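Local structure of saframycin Mx1 synthetase B (Legionella pneumophila subsp. pneumophila, 3KXW) at residues 212-217 with 250-255; 241-246 with 529-534. The protein belongs to the ANL superfamily, as a fatty acid AMP ligase with an AMP-binding domain followed by a smaller C-terminal domain. All coordinates share one frame; numbering follows the deposited sequence.

Contact 1 (212-217 with 250-255); sequences FSWLPP and LSWLKH
Trp252 NE1 and the backbone O of Phe212, one from each segment, both bond to Ser264 OG of strand 263-266, so the indole of Trp252 is fixed at its polar edge beside Phe212 while its face receives Trp214. Trp214 NE1 lies 3.3 Å from Trp252 CD2 and sits over the centre of that indole, with the neighbouring CD1 of Trp214 3.6 Å from Trp252 CG. The two five-membered rings stand nearly upright on one another, planes at 84°, in an edge-to-face (T-shaped) pair whose N-H edge approaches the pi face. Trp214 reaches this place with CG between its backbone N and carbonyl carbon (chi1 54°).

Phe212 meets the same indole differently: its CD2 comes to 3.6 Å from Trp252 CD1, rim against rim. The far side of the phenyl ring leans on His255, where Phe212 CE1 is 3.4 Å from His255 CB; the imidazole itself lies obliquely to the ring. Four aromatic side chains thus form one cluster between strand end and helix. At the last residue of the strand, Ser213 OG accepts from Leu215 N at 3.0 Å, an ST turn that leads the chain out past Trp214.

The cluster is buried in the AMP-binding domain, where helix 250-259 packs against the end of strand 210-213. Phe245 of helix 242-247 stacks on Trp214 and also meets Trp252, and helix 269-277 adds Phe269, Ala270 and Cys274 beside the two tryptophans.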
loop_
_atom_site.group_PDB
_atom_site.type_symbol
_atom_site.label_atom_id
_atom_site.label_comp_id
_atom_site.label_asym_id
_atom_site.label_seq_id
_atom_site.Cartn_x
_atom_site.Cartn_y
_atom_site.Cartn_z
ATOM N N PHE A 212 -2.450 14.328 4.213
ATOM C CA PHE A 212 -1.500 14.365 3.105
ATOM C C PHE A 212 -1.128 12.935 2.715
ATOM O O PHE A 212 -0.969 12.080 3.584
ATOM C CB PHE A 212 -0.235 15.169 3.426
ATOM C CG PHE A 212 0.662 15.293 2.254
ATOM C CD1 PHE A 212 0.489 16.342 1.352
ATOM C CD2 PHE A 212 1.579 14.287 1.946
ATOM C CE1 PHE A 212 1.275 16.420 0.213
ATOM C CE2 PHE A 212 2.350 14.367 0.807
ATOM C CZ PHE A 212 2.199 15.435 -0.071
ATOM N N SER A 213 -1.002 12.669 1.426
ATOM C CA SER A 213 -0.579 11.345 1.014
ATOM C C SER A 213 0.271 11.346 -0.233
ATOM O O SER A 213 -0.064 12.017 -1.197
ATOM C CB SER A 213 -1.796 10.461 0.795
ATOM O OG SER A 213 -1.406 9.131 0.474
ATOM N N TRP A 214 1.364 10.587 -0.220
ATOM C CA TRP A 214 2.064 10.255 -1.475
ATOM C C TRP A 214 1.821 8.797 -1.859
ATOM O O TRP A 214 2.399 8.317 -2.835
ATOM C CB TRP A 214 3.586 10.487 -1.371
ATOM C CG TRP A 214 4.217 9.756 -0.192
ATOM C CD1 TRP A 214 4.474 10.278 1.034
ATOM C CD2 TRP A 214 4.654 8.387 -0.146
ATOM N NE1 TRP A 214 5.035 9.321 1.856
ATOM C CE2 TRP A 214 5.155 8.152 1.151
ATOM C CE3 TRP A 214 4.671 7.340 -1.072
ATOM C CZ2 TRP A 214 5.653 6.917 1.554
ATOM C CZ3 TRP A 214 5.185 6.104 -0.676
ATOM C CH2 TRP A 214 5.662 5.900 0.629
ATOM N N LEU A 215 0.985 8.101 -1.093
ATOM C CA LEU A 215 0.838 6.638 -1.230
ATOM C C LEU A 215 0.219 6.195 -2.543
ATOM O O LEU A 215 -0.630 6.876 -3.098
ATOM C CB LEU A 215 0.039 6.054 -0.063
ATOM C CG LEU A 215 0.575 6.269 1.355
ATOM C CD1 LEU A 215 -0.387 5.654 2.383
ATOM C CD2 LEU A 215 2.019 5.720 1.527
ATOM N N PRO A 216 0.661 5.040 -3.058
ATOM C CA PRO A 216 0.091 4.531 -4.309
ATOM C C PRO A 216 -1.445 4.469 -4.208
ATOM O O PRO A 216 -1.941 3.813 -3.298
ATOM C CB PRO A 216 0.637 3.095 -4.401
ATOM C CG PRO A 216 1.837 3.055 -3.514
ATOM C CD PRO A 216 1.742 4.198 -2.516
ATOM N N PRO A 217 -2.173 5.124 -5.122
ATOM C CA PRO A 217 -3.638 5.023 -5.095
ATOM C C PRO A 217 -4.105 3.645 -5.600
ATOM O O PRO A 217 -5.301 3.387 -5.585
ATOM C CB PRO A 217 -4.109 6.120 -6.072
ATOM C CG PRO A 217 -2.919 6.602 -6.795
ATOM C CD PRO A 217 -1.673 5.944 -6.236
ATOM N N LEU A 250 12.187 14.554 1.256
ATOM C CA LEU A 250 11.992 15.808 1.970
ATOM C C LEU A 250 10.674 16.468 1.578
ATOM O O LEU A 250 10.041 17.129 2.409
ATOM C CB LEU A 250 13.141 16.779 1.690
ATOM C CG LEU A 250 12.927 18.182 2.240
ATOM C CD1 LEU A 250 12.856 18.134 3.744
ATOM C CD2 LEU A 250 14.071 19.074 1.774
ATOM N N SER A 251 10.253 16.307 0.325
ATOM C CA SER A 251 9.021 16.981 -0.105
ATOM C C SER A 251 7.794 16.518 0.694
ATOM O O SER A 251 6.865 17.287 0.910
ATOM C CB SER A 251 8.787 16.891 -1.616
ATOM O OG SER A 251 8.466 15.571 -1.992
ATOM N N TRP A 252 7.802 15.276 1.165
ATOM C CA TRP A 252 6.721 14.822 2.048
ATOM C C TRP A 252 6.594 15.731 3.275
ATOM O O TRP A 252 5.500 16.156 3.650
ATOM C CB TRP A 252 6.994 13.394 2.510
ATOM C CG TRP A 252 5.892 12.727 3.328
ATOM C CD1 TRP A 252 4.584 13.096 3.419
ATOM C CD2 TRP A 252 6.027 11.529 4.099
ATOM N NE1 TRP A 252 3.894 12.210 4.222
ATOM C CE2 TRP A 252 4.757 11.231 4.641
ATOM C CE3 TRP A 252 7.100 10.665 4.368
ATOM C CZ2 TRP A 252 4.527 10.111 5.458
ATOM C CZ3 TRP A 252 6.876 9.554 5.201
ATOM C CH2 TRP A 252 5.592 9.288 5.731
ATOM N N LEU A 253 7.720 16.007 3.910
ATOM C CA LEU A 253 7.723 16.769 5.159
ATOM C C LEU A 253 7.538 18.265 4.891
ATOM O O LEU A 253 6.898 18.967 5.675
ATOM C CB LEU A 253 8.992 16.478 5.970
ATOM C CG LEU A 253 9.338 14.990 6.110
ATOM C CD1 LEU A 253 10.608 14.856 6.954
ATOM C CD2 LEU A 253 8.205 14.167 6.739
ATOM N N LYS A 254 8.080 18.749 3.776
ATOM C CA LYS A 254 7.785 20.118 3.323
ATOM C C LYS A 254 6.290 20.354 3.084
ATOM O O LYS A 254 5.727 21.379 3.513
ATOM C CB LYS A 254 8.541 20.461 2.042
ATOM C CG LYS A 254 9.985 20.834 2.265
ATOM C CD LYS A 254 10.555 21.443 0.966
ATOM C CE LYS A 254 11.992 21.929 1.135
ATOM N NZ LYS A 254 12.553 22.473 -0.148
ATOM N N HIS A 255 5.637 19.429 2.397
ATOM C CA HIS A 255 4.196 19.598 2.173
ATOM C C HIS A 255 3.380 19.488 3.450
ATOM O O HIS A 255 2.410 20.223 3.617
ATOM C CB HIS A 255 3.673 18.644 1.102
ATOM C CG HIS A 255 4.162 18.990 -0.263
ATOM N ND1 HIS A 255 4.444 18.049 -1.226
ATOM C CD2 HIS A 255 4.453 20.192 -0.811
ATOM C CE1 HIS A 255 4.863 18.658 -2.322
ATOM N NE2 HIS A 255 4.873 19.956 -2.097
#

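Contact 2 (241-246 with 529-534); sequences SPFSFL and VYENHQ
The interface between the AMP-binding domain and the C-terminal domain of this ANL-superfamily protein includes the facing of two helices, 242-247 and 515-533. Their short segments run nearly antiparallel, at 161°, with axes 11.4 Å apart, so side chains rather than backbones bridge the gap. The apolar part centres on Leu246 and Tyr530: Leu246 CD1 lies 3.5 Å from Tyr530 CD2 and 3.6 Å from Tyr530 CG, the methyl meeting the root of the phenol ring obliquely. Farther out along the same ring, Pro242 CB is 3.9 Å from both Tyr530 CE2 and Tyr530 OH. With CG anti to the backbone N (chi1 -177°), Tyr530 extends across to helix 242-247 and spans its first turn from Leu246 to Pro242.

At the more exposed margin, Glu531 bends at chi2 (-106°) and brings OE1 to 3.7 Å from Phe243 CD1. The oxygen lies at the ring edge, near its plane, where the aromatic hydrogens would present a weakly positive rim. Ser241 begins the helix as its N-cap, OG accepting from Ser244 N at 3.2 Å.

Around this junction, Phe526 and Glu527, one turn earlier on helix 515-533, also touch Leu246 and Phe243 respectively. Tyr530 additionally reaches Phe269 of helix 269-277, and Val529 and His533 pack on helix 469-479 of the C-terminal domain.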
loop_
_atom_site.group_PDB
_atom_site.type_symbol
_atom_site.label_atom_id
_atom_site.label_comp_id
_atom_site.label_asym_id
_atom_site.label_seq_id
_atom_site.Cartn_x
_atom_site.Cartn_y
_atom_site.Cartn_z
ATOM N N SER A 241 2.532 12.002 -6.092
ATOM C CA SER A 241 2.802 10.631 -6.512
ATOM C C SER A 241 3.923 9.962 -5.707
ATOM O O SER A 241 4.788 10.631 -5.154
ATOM C CB SER A 241 3.177 10.607 -7.990
ATOM O OG SER A 241 4.441 11.218 -8.180
ATOM N N PRO A 242 3.934 8.634 -5.672
ATOM C CA PRO A 242 5.041 7.965 -4.984
ATOM C C PRO A 242 6.366 8.289 -5.653
ATOM O O PRO A 242 7.383 8.379 -4.962
ATOM C CB PRO A 242 4.707 6.476 -5.146
ATOM C CG PRO A 242 3.238 6.451 -5.283
ATOM C CD PRO A 242 2.910 7.672 -6.113
ATOM N N PHE A 243 6.351 8.467 -6.976
ATOM C CA PHE A 243 7.574 8.862 -7.690
ATOM C C PHE A 243 8.171 10.145 -7.090
ATOM O O PHE A 243 9.378 10.243 -6.865
ATOM C CB PHE A 243 7.275 9.036 -9.189
ATOM C CG PHE A 243 8.432 9.586 -9.983
ATOM C CD1 PHE A 243 9.420 8.747 -10.467
ATOM C CD2 PHE A 243 8.533 10.944 -10.230
ATOM C CE1 PHE A 243 10.503 9.257 -11.203
ATOM C CE2 PHE A 243 9.603 11.457 -10.966
ATOM C CZ PHE A 243 10.585 10.611 -11.445
ATOM N N SER A 244 7.317 11.121 -6.815
ATOM C CA SER A 244 7.752 12.391 -6.227
ATOM C C SER A 244 8.387 12.175 -4.861
ATOM O O SER A 244 9.421 12.764 -4.533
ATOM C CB SER A 244 6.565 13.368 -6.129
ATOM O OG SER A 244 6.223 13.832 -7.423
ATOM N N PHE A 245 7.762 11.322 -4.060
ATOM C CA PHE A 245 8.326 11.003 -2.757
ATOM C C PHE A 245 9.725 10.366 -2.865
ATOM O O PHE A 245 10.670 10.796 -2.195
ATOM C CB PHE A 245 7.409 10.061 -1.975
ATOM C CG PHE A 245 8.030 9.574 -0.713
ATOM C CD1 PHE A 245 8.408 10.479 0.264
ATOM C CD2 PHE A 245 8.305 8.233 -0.529
ATOM C CE1 PHE A 245 9.035 10.053 1.422
ATOM C CE2 PHE A 245 8.911 7.795 0.633
ATOM C CZ PHE A 245 9.283 8.706 1.604
ATOM N N LEU A 246 9.847 9.342 -3.700
ATOM C CA LEU A 246 11.110 8.614 -3.820
ATOM C C LEU A 246 12.222 9.479 -4.367
ATOM O O LEU A 246 13.355 9.410 -3.899
ATOM C CB LEU A 246 10.933 7.334 -4.640
ATOM C CG LEU A 246 10.107 6.234 -3.957
ATOM C CD1 LEU A 246 10.126 4.989 -4.802
ATOM C CD2 LEU A 246 10.631 5.888 -2.572
ATOM N N VAL A 529 13.048 -0.922 -8.303
ATOM C CA VAL A 529 12.353 -2.088 -7.783
ATOM C C VAL A 529 10.972 -1.688 -7.220
ATOM O O VAL A 529 9.986 -2.407 -7.369
ATOM C CB VAL A 529 13.212 -2.781 -6.701
ATOM C CG1 VAL A 529 12.450 -3.934 -6.083
ATOM C CG2 VAL A 529 14.543 -3.251 -7.326
ATOM N N TYR A 530 10.918 -0.540 -6.570
ATOM C CA TYR A 530 9.643 -0.041 -6.055
ATOM C C TYR A 530 8.613 0.149 -7.173
ATOM O O TYR A 530 7.457 -0.280 -7.044
ATOM C CB TYR A 530 9.843 1.263 -5.306
ATOM C CG TYR A 530 8.564 1.775 -4.689
ATOM C CD1 TYR A 530 8.202 1.435 -3.393
ATOM C CD2 TYR A 530 7.701 2.587 -5.428
ATOM C CE1 TYR A 530 7.012 1.912 -2.835
ATOM C CE2 TYR A 530 6.520 3.070 -4.879
ATOM C CZ TYR A 530 6.180 2.734 -3.589
ATOM O OH TYR A 530 4.994 3.236 -3.067
ATOM N N GLU A 531 9.043 0.770 -8.265
ATOM C CA GLU A 531 8.176 1.040 -9.420
ATOM C C GLU A 531 7.773 -0.199 -10.215
ATOM O O GLU A 531 6.607 -0.350 -10.577
ATOM C CB GLU A 531 8.837 2.078 -10.325
ATOM C CG GLU A 531 9.100 3.371 -9.575
ATOM C CD GLU A 531 8.167 4.524 -9.940
ATOM O OE1 GLU A 531 8.454 5.190 -10.966
ATOM O OE2 GLU A 531 7.191 4.815 -9.180
ATOM N N ASN A 532 8.733 -1.089 -10.468
ATOM C CA ASN A 532 8.485 -2.280 -11.269
ATOM C C ASN A 532 7.826 -3.424 -10.512
ATOM O O ASN A 532 7.154 -4.254 -11.121
ATOM C CB ASN A 532 9.791 -2.781 -11.908
ATOM C CG ASN A 532 10.290 -1.872 -13.037
ATOM O OD1 ASN A 532 9.838 -0.734 -13.194
ATOM N ND2 ASN A 532 11.237 -2.381 -13.826
ATOM N N HIS A 533 8.015 -3.481 -9.194
ATOM C CA HIS A 533 7.598 -4.662 -8.427
ATOM C C HIS A 533 6.812 -4.385 -7.151
ATOM O O HIS A 533 6.356 -5.313 -6.470
ATOM C CB HIS A 533 8.820 -5.529 -8.118
ATOM C CG HIS A 533 9.567 -5.919 -9.346
ATOM N ND1 HIS A 533 9.135 -6.921 -10.188
ATOM C CD2 HIS A 533 10.671 -5.390 -9.921
ATOM C CE1 HIS A 533 9.976 -7.025 -11.207
ATOM N NE2 HIS A 533 10.915 -6.104 -11.070
ATOM N N GLN A 534 6.649 -3.112 -6.838
ATOM C CA GLN A 534 5.991 -2.723 -5.588
ATOM C C GLN A 534 6.659 -3.399 -4.401
ATOM O O GLN A 534 5.979 -3.861 -3.481
ATOM C CB GLN A 534 4.484 -3.056 -5.635
ATOM C CG GLN A 534 3.681 -2.190 -6.611
ATOM C CD GLN A 534 4.040 -2.460 -8.059
ATOM O OE1 GLN A 534 3.892 -3.584 -8.555
ATOM N NE2 GLN A 534 4.514 -1.431 -8.750
#

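Helix 242-247 ties the two contacts together: it lends Phe245 to the surroundings of contact 1, while Pro242, Phe243 and Leu246 serve contact 2. Contact 1 is core packing within the AMP-binding domain, made of flat rings at differing angles; contact 2 is partly buried, joins that domain to the C-terminal one, and mixes aliphatic packing with a carboxylate at its exposed margin. Their centres lie about 12 Å apart, and they touch directly, with Trp214 O 3.2 Å from Pro242 CG. Tyr530 also packs on Trp214 and Pro216, bringing a C-terminal-domain side chain against the 212-217 segment. The segments alternate along the chain, with helix 250-259 directly following helix 242-247.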